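PDB 1ORU: putative metal-sulfur cluster biosynthesis proteins YuaD from Bacillus subtilis, which is of unknown function but belongs to the MOSC-domain family, whose members probably bind molybdenum and pyridoxal phosphate and are thought to act in metal-sulfur cluster biosynthesis. Local coordinates for residues E13-I17 with Q27-L31; K21-T25 with Q134-V138; I71-E76 with P104-S108; E128-C132 with A157-R161. All coordinates share one frame; numbering follows the deposited sequence. Where two conformers were deposited one is given.

Interaction 1: residues E13-I17 with Q27-L31; sequences EGLYI and QMDKL
In the beta hairpin that strand 5-17 forms with strand 26-28, Y16 and Q27 face each other as an antiparallel non-hydrogen-bonded pair. Between segments 13-17 and 27-31 one direct hydrogen bond forms: M28 N gives to L15 O at 2.9 Å, fairly straight at the hydrogen (165°) although the donor sits above the carbonyl plane. Q27 CA, 3.3 Å from L15 O, adds a CA-H...O contact to the same oxygen. A water bridges the strands nearby, accepting from L15 N and Q27 NE2 and donating to M28 O at 2.6 Å. Y16 and Q27 share a face of the sheet; the extended glutamine passes the ring obliquely, its CB 3.7 Å from Y16 CD1, and the ring and amide planes differ by 34°. The tyrosine ring runs back over G14, where any CB would collide with its hydroxyl, so glycine suits that place.

Apolar side chains pack where the chain turns into strand 30-33. L31, with CG anti to its carbonyl carbon (chi1 -71°), sets CD1 3.6 Å from L15 CB and CD2 4.1 Å from I17 CB, while I17 CG2 rests on M28 CG at 3.7 Å. Replacing L31 by an alanine would probably open a gap against L15 and I17. E13 and G14 both face A99 of strand 98-101, so the first strand of this hairpin also carries a classic beta bulge.

Interaction 2: residues K21-T25 with Q134-V138; sequences KSFVT and QPGEV
The F23 ring turns its outer end, CE1, CZ and CE2, to helix 133-142, with Q134 O at its edge and in the ring plane. Three other groups come to the ring obliquely: Q134 CB lies 3.5 Å from F23 CE2, and V138 CG2 is 3.5 Å and P135 N 3.7 Å from F23 CZ. The proline ring adds its CG, 4.1 Å from F23 CZ, and the two side chains cross at about a right angle. Q134 and V138 stand one helical turn apart, which is why both can meet the same ring; V138 N gives its helical bond to Q134 O.

F23 holds CG between its backbone N and carbonyl carbon (chi1 71°), and this swings the ring out from the loop toward the helix. Just before it, S22 OG accepts from V24 N, an ST turn that shapes the backbone around F23. V24 adds a lighter touch, its CG2 4.1 Å from V138 CG1. P135 in turn packs on F153 of helix 149-156. No hydrogen bond joins segment 21-25 to segment 134-138, so near the surface the loop meets the helix through the shape fit of F23 and V24, by non-directional and largely apolar packing.

Interaction 3: residues I71-E76 with P104-S108; sequences IVSIEE and PDLTS
Hydrogen bonds from T107 to the E76 carboxylate are the polar heart of this contact. T107 OG1 donates to E76 OE1 at 2.6 Å, while T107 N gives to E76 OE2 at 3.2 Å with a fairly straight N-H (162°) and only weakly to E76 OE1. The hydroxyl and the amide meet their oxygens on the syn side, each tilted 27° from the carboxylate plane, so the threonine grips the group from two points and fixes its rotation. An extended chain beyond CG (chi2 -169°) carries the buried carboxylate across to segment 104-108. T107 OG1 also accepts from G162 N, which would reinforce its role as donor to E76.

S73 caps the helix from the N-cap position: S73 OG accepts from E76 N at 3.0 Å and also bonds M103 O, a double use that suits a small hydroxyl residue. Separately, E75 turns its carboxylate to the backbone amides of G102 and M103, tying the first turn of the helix to the loop.

The remaining contacts are packing. L106 CD2 reaches I71 CG2 at 3.8 Å and also lies against the peptide between V72 and S73, 3.5 Å from S73 N. E75 and P104 lie side by side, CB to CB at 4.0 Å, and E76 CG rests 3.4 Å from P104 O. Together these tie the start of helix 74-84 to the loop after strand 98-101, where strand 69-73, the helix and the parallel strand 98-101 make a beta-alpha-beta crossover.

Interaction 4: residues E128-C132 with A157-R161; sequences ENDPC and ALGIR
A type II beta turn from A157 to I160 sets A157 and L158 against P131, in the loop 128-132 that leads into helix 133-142 of the MOSC fold. The turn is closed by I160 N to A157 O at 2.9 Å. G159 has a positive phi of 88°, where a CB would jam against the preceding carbonyl oxygen, so the turn calls for glycine. P131 packs on the turn: its CB meets A157 CB at 4.0 Å, and its CD approaches L158 CD1. The rigid, apolar proline also borders the arginine chain and touches F153.

N129 and R161 carry the rest. N129 keeps CG anti to its backbone N (chi1 -174°), bringing ND2 over the centre of one guanidinium face, 3.2 Å from R161 CZ; the amide and guanidinium planes are 39° apart. ND2 and the arginine nitrogens are all donors, so no hydrogen bond forms; ND2 sits over the guanidinium face in van der Waals contact. The other ends are held outside the pair, N129 OD1 by R67 and R161 NH2 by L94 O, which helps to orient the two groups. The arginine methylenes run alongside the loop, with CD 3.2 Å from N129 O. With an alanine here, L94 O would probably be left without its guanidinium mate and the N129 amide without the flat surface it rests on.

Water completes the joint. One molecule accepts from G159 N at 2.6 Å and donates to E128 OE2, and another donates to N129 O at 2.7 Å while accepting, weakly, from R161 N.

In the fold
Interactions 3 and 4 are close neighbours, their centres about 10 Å apart, and touch where T107 meets G159 and I160. Interaction 4 also meets interaction 2, about 14 Å away between centres, through P135 and R161. Interactions 1 and 3 reach the same large mixed sheet, through strands 5-17 and 69-73, and touch at E13 and I74. Interactions 1 and 4 lie on opposite sides of the chain's centre, their own centres about 21 Å apart. Along the chain, interactions 1 and 2 alternate, interaction 3 falls wholly between the two segments of interaction 2, and interaction 4 alternates with interaction 2. Sheet, loops and helices from distant parts of the sequence are thus joined into one compact domain.

Interaction 1: residues E13-I17 with Q27-L31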
loop_
_atom_site.group_PDB
_atom_site.type_symbol
_atom_site.label_atom_id
_atom_site.label_comp_id
_atom_site.label_asym_id
_atom_site.label_seq_id
_atom_site.Cartn_x
_atom_site.Cartn_y
_atom_site.Cartn_z
ATOM N N GLU A 13 -18.025 5.583 -13.800
ATOM C CA GLU A 13 -19.331 5.291 -14.399
ATOM C C GLU A 13 -20.379 4.936 -13.359
ATOM O O GLU A 13 -21.549 5.296 -13.504
ATOM C CB GLU A 13 -19.235 4.127 -15.391
ATOM C CG GLU A 13 -18.444 4.405 -16.649
ATOM C CD GLU A 13 -19.160 5.343 -17.615
ATOM O OE1 GLU A 13 -20.324 5.721 -17.356
ATOM O OE2 GLU A 13 -18.551 5.694 -18.646
ATOM N N GLY A 14 -19.960 4.223 -12.318
ATOM C CA GLY A 14 -20.896 3.827 -11.286
ATOM C C GLY A 14 -20.294 3.745 -9.899
ATOM O O GLY A 14 -19.098 3.485 -9.746
ATOM N N LEU A 15 -21.129 3.983 -8.893
ATOM C CA LEU A 15 -20.721 3.925 -7.492
ATOM C C LEU A 15 -21.676 2.938 -6.824
ATOM O O LEU A 15 -22.872 2.917 -7.145
ATOM C CB LEU A 15 -20.849 5.303 -6.842
ATOM C CG LEU A 15 -20.062 6.438 -7.500
ATOM C CD1 LEU A 15 -20.353 7.737 -6.757
ATOM C CD2 LEU A 15 -18.559 6.125 -7.486
ATOM N N TYR A 16 -21.165 2.127 -5.901
ATOM C CA TYR A 16 -21.996 1.118 -5.247
ATOM C C TYR A 16 -21.590 0.887 -3.795
ATOM O O TYR A 16 -20.429 1.067 -3.426
ATOM C CB TYR A 16 -21.875 -0.215 -5.990
ATOM C CG TYR A 16 -21.848 -0.107 -7.496
ATOM C CD1 TYR A 16 -22.991 -0.348 -8.255
ATOM C CD2 TYR A 16 -20.667 0.216 -8.165
ATOM C CE1 TYR A 16 -22.954 -0.273 -9.648
ATOM C CE2 TYR A 16 -20.619 0.293 -9.551
ATOM C CZ TYR A 16 -21.760 0.048 -10.287
ATOM O OH TYR A 16 -21.707 0.118 -11.661
ATOM N N ILE A 17 -22.544 0.456 -2.978
ATOM C CA ILE A 17 -22.259 0.196 -1.576
ATOM C C ILE A 17 -22.809 -1.157 -1.141
ATOM O O ILE A 17 -23.823 -1.623 -1.666
ATOM C CB ILE A 17 -22.876 1.283 -0.671
ATOM C CG1 ILE A 17 -22.350 1.134 0.758
ATOM C CG2 ILE A 17 -24.397 1.164 -0.679
ATOM C CD1 ILE A 17 -22.824 2.223 1.704
ATOM N N GLN A 27 -26.121 0.073 -6.512
ATOM C CA GLN A 27 -25.775 1.378 -7.046
ATOM C C GLN A 27 -26.332 2.565 -6.267
ATOM O O GLN A 27 -27.474 2.547 -5.789
ATOM C CB GLN A 27 -26.183 1.460 -8.519
ATOM C CG GLN A 27 -25.597 2.658 -9.249
ATOM C CD GLN A 27 -25.679 2.528 -10.760
ATOM O OE1 GLN A 27 -26.425 1.697 -11.286
ATOM N NE2 GLN A 27 -24.918 3.356 -11.466
HETATM N N MSE A 28 -25.494 3.590 -6.138
HETATM C CA MSE A 28 -25.825 4.817 -5.427
HETATM C C MSE A 28 -25.470 5.996 -6.322
HETATM O O MSE A 28 -24.607 5.884 -7.196
HETATM C CB MSE A 28 -24.991 4.928 -4.145
HETATM C CG MSE A 28 -25.185 3.814 -3.140
HETATM SE SE MSE A 28 -26.926 3.879 -2.311
HETATM C CE MSE A 28 -26.639 5.370 -1.115
ATOM N N ASP A 29 -26.127 7.128 -6.096
ATOM C CA ASP A 29 -25.854 8.321 -6.883
ATOM C C ASP A 29 -24.638 9.027 -6.296
ATOM O O ASP A 29 -23.958 9.792 -6.977
ATOM C CB ASP A 29 -27.056 9.268 -6.847
ATOM C CG ASP A 29 -27.260 9.897 -5.482
ATOM O OD1 ASP A 29 -27.384 9.148 -4.489
ATOM O OD2 ASP A 29 -27.297 11.143 -5.401
ATOM N N LYS A 30 -24.368 8.757 -5.023
ATOM C CA LYS A 30 -23.251 9.383 -4.324
ATOM C C LYS A 30 -22.694 8.470 -3.238
ATOM O O LYS A 30 -23.407 7.619 -2.707
ATOM C CB LYS A 30 -23.723 10.697 -3.682
ATOM C CG LYS A 30 -22.813 11.223 -2.574
ATOM C CD LYS A 30 -23.524 12.214 -1.659
ATOM C CE LYS A 30 -22.598 12.671 -0.538
ATOM N NZ LYS A 30 -23.258 13.619 0.401
ATOM N N LEU A 31 -21.418 8.657 -2.916
ATOM C CA LEU A 31 -20.756 7.890 -1.864
ATOM C C LEU A 31 -19.840 8.827 -1.097
ATOM O O LEU A 31 -19.286 9.770 -1.664
ATOM C CB LEU A 31 -19.896 6.761 -2.440
ATOM C CG LEU A 31 -20.541 5.533 -3.081
ATOM C CD1 LEU A 31 -19.445 4.591 -3.571
ATOM C CD2 LEU A 31 -21.431 4.830 -2.065
HETATM O O HOH W 1 -23.640 5.289 -9.541
#

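Interaction 2: residues K21-T25 with Q134-V138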
loop_
_atom_site.group_PDB
_atom_site.type_symbol
_atom_site.label_atom_id
_atom_site.label_comp_id
_atom_site.label_asym_id
_atom_site.label_seq_id
_atom_site.Cartn_x
_atom_site.Cartn_y
_atom_site.Cartn_z
ATOM N N LYS A 21 -24.830 -7.652 4.842
ATOM C CA LYS A 21 -23.790 -8.670 4.940
ATOM C C LYS A 21 -23.402 -9.220 3.568
ATOM O O LYS A 21 -22.346 -9.826 3.417
ATOM C CB LYS A 21 -24.260 -9.820 5.839
ATOM C CG LYS A 21 -24.409 -9.462 7.314
ATOM C CD LYS A 21 -25.434 -8.354 7.552
ATOM C CE LYS A 21 -26.826 -8.752 7.075
ATOM N NZ LYS A 21 -27.827 -7.674 7.327
ATOM N N SER A 22 -24.258 -9.013 2.573
ATOM C CA SER A 22 -23.991 -9.489 1.216
ATOM C C SER A 22 -22.888 -8.663 0.569
ATOM O O SER A 22 -22.842 -7.451 0.753
ATOM C CB SER A 22 -25.252 -9.376 0.362
ATOM O OG SER A 22 -24.960 -9.602 -1.004
ATOM N N PHE A 23 -22.006 -9.299 -0.195
ATOM C CA PHE A 23 -20.948 -8.530 -0.833
ATOM C C PHE A 23 -21.386 -7.973 -2.180
ATOM O O PHE A 23 -20.664 -7.192 -2.795
ATOM C CB PHE A 23 -19.651 -9.348 -0.963
ATOM C CG PHE A 23 -19.707 -10.462 -1.966
ATOM C CD1 PHE A 23 -19.797 -10.197 -3.330
ATOM C CD2 PHE A 23 -19.611 -11.788 -1.548
ATOM C CE1 PHE A 23 -19.786 -11.232 -4.262
ATOM C CE2 PHE A 23 -19.600 -12.831 -2.471
ATOM C CZ PHE A 23 -19.687 -12.552 -3.831
ATOM N N VAL A 24 -22.569 -8.373 -2.642
ATOM C CA VAL A 24 -23.089 -7.849 -3.899
ATOM C C VAL A 24 -23.574 -6.446 -3.553
ATOM O O VAL A 24 -24.468 -6.262 -2.725
ATOM C CB VAL A 24 -24.247 -8.713 -4.440
ATOM C CG1 VAL A 24 -24.909 -8.029 -5.624
ATOM C CG2 VAL A 24 -23.705 -10.069 -4.862
ATOM N N THR A 25 -22.953 -5.455 -4.180
ATOM C CA THR A 25 -23.261 -4.060 -3.911
ATOM C C THR A 25 -24.470 -3.525 -4.669
ATOM O O THR A 25 -24.955 -4.163 -5.609
ATOM C CB THR A 25 -22.029 -3.198 -4.232
ATOM O OG1 THR A 25 -21.615 -3.441 -5.584
ATOM C CG2 THR A 25 -20.881 -3.566 -3.302
ATOM N N GLN A 134 -16.227 -16.987 -4.720
ATOM C CA GLN A 134 -17.518 -16.384 -4.386
ATOM C C GLN A 134 -18.188 -15.610 -5.524
ATOM O O GLN A 134 -19.314 -15.927 -5.910
ATOM C CB GLN A 134 -17.380 -15.487 -3.151
ATOM C CG GLN A 134 -16.911 -16.225 -1.905
ATOM C CD GLN A 134 -17.840 -17.359 -1.506
ATOM O OE1 GLN A 134 -18.079 -18.284 -2.281
ATOM N NE2 GLN A 134 -18.365 -17.293 -0.288
ATOM N N PRO A 135 -17.516 -14.582 -6.073
ATOM C CA PRO A 135 -18.137 -13.824 -7.169
ATOM C C PRO A 135 -18.458 -14.738 -8.347
ATOM O O PRO A 135 -19.433 -14.524 -9.066
ATOM C CB PRO A 135 -17.075 -12.783 -7.520
ATOM C CG PRO A 135 -16.374 -12.569 -6.209
ATOM C CD PRO A 135 -16.222 -13.985 -5.695
ATOM N N GLY A 136 -17.625 -15.758 -8.536
ATOM C CA GLY A 136 -17.848 -16.694 -9.624
ATOM C C GLY A 136 -19.160 -17.435 -9.436
ATOM O O GLY A 136 -19.891 -17.682 -10.396
ATOM N N GLU A 137 -19.463 -17.781 -8.190
ATOM C CA GLU A 137 -20.693 -18.493 -7.874
ATOM C C GLU A 137 -21.894 -17.567 -8.059
ATOM O O GLU A 137 -22.993 -18.017 -8.377
ATOM C CB GLU A 137 -20.618 -19.032 -6.446
ATOM C CG GLU A 137 -19.416 -19.943 -6.256
ATOM C CD GLU A 137 -19.323 -20.532 -4.870
ATOM O OE1 GLU A 137 -19.254 -19.758 -3.893
ATOM O OE2 GLU A 137 -19.310 -21.776 -4.762
ATOM N N VAL A 138 -21.670 -16.270 -7.866
ATOM C CA VAL A 138 -22.723 -15.278 -8.054
ATOM C C VAL A 138 -23.018 -15.191 -9.551
ATOM O O VAL A 138 -24.176 -15.207 -9.974
ATOM C CB VAL A 138 -22.282 -13.885 -7.547
ATOM C CG1 VAL A 138 -23.318 -12.829 -7.935
ATOM C CG2 VAL A 138 -22.109 -13.919 -6.036
#

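Interaction 3: residues I71-E76 with P104-S108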
loop_
_atom_site.group_PDB
_atom_site.type_symbol
_atom_site.label_atom_id
_atom_site.label_comp_id
_atom_site.label_asym_id
_atom_site.label_seq_id
_atom_site.Cartn_x
_atom_site.Cartn_y
_atom_site.Cartn_z
ATOM N N ILE A 71 -12.328 -1.409 -6.880
ATOM C CA ILE A 71 -12.581 -0.778 -8.174
ATOM C C ILE A 71 -12.422 -1.739 -9.354
ATOM O O ILE A 71 -11.504 -2.559 -9.382
ATOM C CB ILE A 71 -11.613 0.404 -8.433
ATOM C CG1 ILE A 71 -11.625 1.374 -7.250
ATOM C CG2 ILE A 71 -12.008 1.123 -9.719
ATOM C CD1 ILE A 71 -10.698 2.565 -7.444
ATOM N N VAL A 72 -13.328 -1.631 -10.323
ATOM C CA VAL A 72 -13.263 -2.442 -11.539
ATOM C C VAL A 72 -13.504 -1.496 -12.710
ATOM O O VAL A 72 -14.096 -0.431 -12.542
ATOM C CB VAL A 72 -14.349 -3.560 -11.583
ATOM C CG1 VAL A 72 -14.177 -4.501 -10.409
ATOM C CG2 VAL A 72 -15.750 -2.955 -11.590
ATOM N N SER A 73 -13.041 -1.866 -13.894
ATOM C CA SER A 73 -13.272 -1.018 -15.046
ATOM C C SER A 73 -14.293 -1.717 -15.934
ATOM O O SER A 73 -14.317 -2.950 -16.020
ATOM C CB SER A 73 -11.972 -0.766 -15.813
ATOM O OG SER A 73 -11.737 -1.758 -16.791
ATOM N N ILE A 74 -15.151 -0.928 -16.567
ATOM C CA ILE A 74 -16.174 -1.469 -17.457
ATOM C C ILE A 74 -15.499 -2.288 -18.555
ATOM O O ILE A 74 -15.974 -3.368 -18.920
ATOM C CB ILE A 74 -16.999 -0.335 -18.116
ATOM C CG1 ILE A 74 -17.782 0.439 -17.046
ATOM C CG2 ILE A 74 -17.926 -0.911 -19.189
ATOM C CD1 ILE A 74 -18.739 -0.413 -16.233
ATOM N N GLU A 75 -14.388 -1.770 -19.079
ATOM C CA GLU A 75 -13.661 -2.457 -20.138
ATOM C C GLU A 75 -13.195 -3.854 -19.725
ATOM O O GLU A 75 -13.380 -4.816 -20.473
ATOM C CB GLU A 75 -12.447 -1.640 -20.590
ATOM C CG GLU A 75 -12.757 -0.316 -21.271
ATOM C CD GLU A 75 -12.964 0.822 -20.287
ATOM O OE1 GLU A 75 -12.473 0.717 -19.143
ATOM O OE2 GLU A 75 -13.599 1.832 -20.664
ATOM N N GLU A 76 -12.589 -3.972 -18.545
ATOM C CA GLU A 76 -12.118 -5.276 -18.088
ATOM C C GLU A 76 -13.279 -6.223 -17.761
ATOM O O GLU A 76 -13.180 -7.433 -17.985
ATOM C CB GLU A 76 -11.170 -5.122 -16.883
ATOM C CG GLU A 76 -9.873 -4.373 -17.231
ATOM C CD GLU A 76 -8.815 -4.428 -16.134
ATOM O OE1 GLU A 76 -9.179 -4.343 -14.943
ATOM O OE2 GLU A 76 -7.611 -4.541 -16.467
ATOM N N PRO A 104 -8.931 0.486 -19.627
ATOM C CA PRO A 104 -8.887 -0.901 -20.101
ATOM C C PRO A 104 -7.803 -1.777 -19.468
ATOM O O PRO A 104 -7.844 -3.006 -19.584
ATOM C CB PRO A 104 -8.718 -0.744 -21.616
ATOM C CG PRO A 104 -7.979 0.546 -21.747
ATOM C CD PRO A 104 -8.676 1.426 -20.730
ATOM N N ASP A 105 -6.838 -1.148 -18.805
ATOM C CA ASP A 105 -5.763 -1.882 -18.145
ATOM C C ASP A 105 -5.671 -1.502 -16.672
ATOM O O ASP A 105 -4.584 -1.477 -16.090
ATOM C CB ASP A 105 -4.425 -1.611 -18.834
ATOM C CG ASP A 105 -4.330 -2.266 -20.197
ATOM O OD1 ASP A 105 -4.455 -3.508 -20.273
ATOM O OD2 ASP A 105 -4.132 -1.543 -21.191
ATOM N N LEU A 106 -6.825 -1.213 -16.079
ATOM C CA LEU A 106 -6.907 -0.825 -14.673
ATOM C C LEU A 106 -6.166 -1.745 -13.719
ATOM O O LEU A 106 -5.471 -1.285 -12.807
ATOM C CB LEU A 106 -8.369 -0.773 -14.231
ATOM C CG LEU A 106 -8.604 -0.595 -12.726
ATOM C CD1 LEU A 106 -8.173 0.804 -12.301
ATOM C CD2 LEU A 106 -10.080 -0.833 -12.409
ATOM N N THR A 107 -6.323 -3.045 -13.915
ATOM C CA THR A 107 -5.696 -4.013 -13.032
ATOM C C THR A 107 -4.179 -3.858 -12.943
ATOM O O THR A 107 -3.568 -4.245 -11.939
ATOM C CB THR A 107 -6.077 -5.448 -13.461
ATOM O OG1 THR A 107 -7.507 -5.574 -13.445
ATOM C CG2 THR A 107 -5.486 -6.473 -12.504
ATOM N N SER A 108 -3.570 -3.272 -13.969
ATOM C CA SER A 108 -2.120 -3.076 -13.967
ATOM C C SER A 108 -1.665 -1.811 -13.241
ATOM O O SER A 108 -0.465 -1.597 -13.080
ATOM C CB SER A 108 -1.578 -3.041 -15.396
ATOM O OG SER A 108 -1.747 -4.294 -16.032
#

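Interaction 4: residues E128-C132 with A157-R161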
loop_
_atom_site.group_PDB
_atom_site.type_symbol
_atom_site.label_atom_id
_atom_site.label_comp_id
_atom_site.label_asym_id
_atom_site.label_seq_id
_atom_site.Cartn_x
_atom_site.Cartn_y
_atom_site.Cartn_z
ATOM N N GLU A 128 -3.563 -5.284 -7.218
ATOM C CA GLU A 128 -4.543 -6.186 -7.804
ATOM C C GLU A 128 -5.457 -6.877 -6.815
ATOM O O GLU A 128 -5.042 -7.281 -5.732
ATOM C CB GLU A 128 -3.847 -7.276 -8.616
ATOM C CG GLU A 128 -2.947 -6.788 -9.722
ATOM C CD GLU A 128 -2.429 -7.933 -10.566
ATOM O OE1 GLU A 128 -1.530 -7.702 -11.403
ATOM O OE2 GLU A 128 -2.924 -9.068 -10.390
ATOM N N ASN A 129 -6.710 -7.029 -7.218
ATOM C CA ASN A 129 -7.683 -7.725 -6.397
ATOM C C ASN A 129 -7.712 -9.135 -6.982
ATOM O O ASN A 129 -8.198 -9.345 -8.093
ATOM C CB ASN A 129 -9.049 -7.051 -6.519
ATOM C CG ASN A 129 -10.074 -7.641 -5.579
ATOM O OD1 ASN A 129 -9.727 -8.331 -4.615
ATOM N ND2 ASN A 129 -11.346 -7.367 -5.845
ATOM N N ASP A 130 -7.169 -10.094 -6.239
ATOM C CA ASP A 130 -7.116 -11.480 -6.691
ATOM C C ASP A 130 -8.510 -12.102 -6.712
ATOM O O ASP A 130 -9.238 -12.036 -5.724
ATOM C CB ASP A 130 -6.193 -12.286 -5.770
ATOM C CG ASP A 130 -5.906 -13.674 -6.297
ATOM O OD1 ASP A 130 -5.400 -13.786 -7.433
ATOM O OD2 ASP A 130 -6.178 -14.654 -5.570
ATOM N N PRO A 131 -8.896 -12.712 -7.844
ATOM C CA PRO A 131 -10.216 -13.337 -7.965
ATOM C C PRO A 131 -10.410 -14.609 -7.139
ATOM O O PRO A 131 -9.566 -15.513 -7.148
ATOM C CB PRO A 131 -10.346 -13.590 -9.466
ATOM C CG PRO A 131 -8.936 -13.813 -9.898
ATOM C CD PRO A 131 -8.165 -12.766 -9.125
ATOM N N CYS A 132 -11.525 -14.654 -6.416
ATOM C CA CYS A 132 -11.872 -15.796 -5.582
ATOM C C CYS A 132 -13.146 -16.439 -6.124
ATOM O O CYS A 132 -13.807 -15.883 -7.001
ATOM C CB CYS A 132 -12.078 -15.351 -4.132
ATOM S SG CYS A 132 -10.591 -14.679 -3.346
ATOM N N ALA A 157 -10.629 -14.296 -14.947
ATOM C CA ALA A 157 -10.622 -12.968 -14.337
ATOM C C ALA A 157 -9.234 -12.555 -13.846
ATOM O O ALA A 157 -8.977 -11.375 -13.602
ATOM C CB ALA A 157 -11.622 -12.922 -13.184
ATOM N N LEU A 158 -8.340 -13.527 -13.699
ATOM C CA LEU A 158 -6.988 -13.240 -13.235
ATOM C C LEU A 158 -6.321 -12.202 -14.132
ATOM O O LEU A 158 -6.262 -12.367 -15.352
ATOM C CB LEU A 158 -6.145 -14.518 -13.217
ATOM C CG LEU A 158 -4.715 -14.343 -12.695
ATOM C CD1 LEU A 158 -4.758 -13.886 -11.245
ATOM C CD2 LEU A 158 -3.958 -15.656 -12.816
ATOM N N GLY A 159 -5.830 -11.127 -13.518
ATOM C CA GLY A 159 -5.167 -10.077 -14.268
ATOM C C GLY A 159 -6.082 -8.996 -14.812
ATOM O O GLY A 159 -5.603 -8.010 -15.373
ATOM N N ILE A 160 -7.392 -9.177 -14.667
ATOM C CA ILE A 160 -8.363 -8.198 -15.149
ATOM C C ILE A 160 -9.554 -8.098 -14.206
ATOM O O ILE A 160 -10.664 -7.785 -14.629
ATOM C CB ILE A 160 -8.897 -8.552 -16.570
ATOM C CG1 ILE A 160 -9.494 -9.963 -16.578
ATOM C CG2 ILE A 160 -7.782 -8.434 -17.594
ATOM C CD1 ILE A 160 -10.057 -10.387 -17.944
ATOM N N ARG A 161 -9.327 -8.348 -12.923
ATOM C CA ARG A 161 -10.422 -8.294 -11.969
ATOM C C ARG A 161 -10.456 -6.989 -11.171
ATOM O O ARG A 161 -11.263 -6.838 -10.256
ATOM C CB ARG A 161 -10.355 -9.502 -11.027
ATOM C CG ARG A 161 -11.614 -9.716 -10.194
ATOM C CD ARG A 161 -11.275 -9.718 -8.723
ATOM N NE ARG A 161 -12.438 -9.891 -7.855
ATOM C CZ ARG A 161 -13.389 -8.982 -7.657
ATOM N NH1 ARG A 161 -13.342 -7.801 -8.273
ATOM N NH2 ARG A 161 -14.376 -9.243 -6.811
HETATM O O HOH W 2 -5.927 -10.150 -11.143
HETATM O O HOH W 3 -11.562 -5.146 -7.868
HETATM O O HOH W 4 -7.430 -8.189 -10.376
#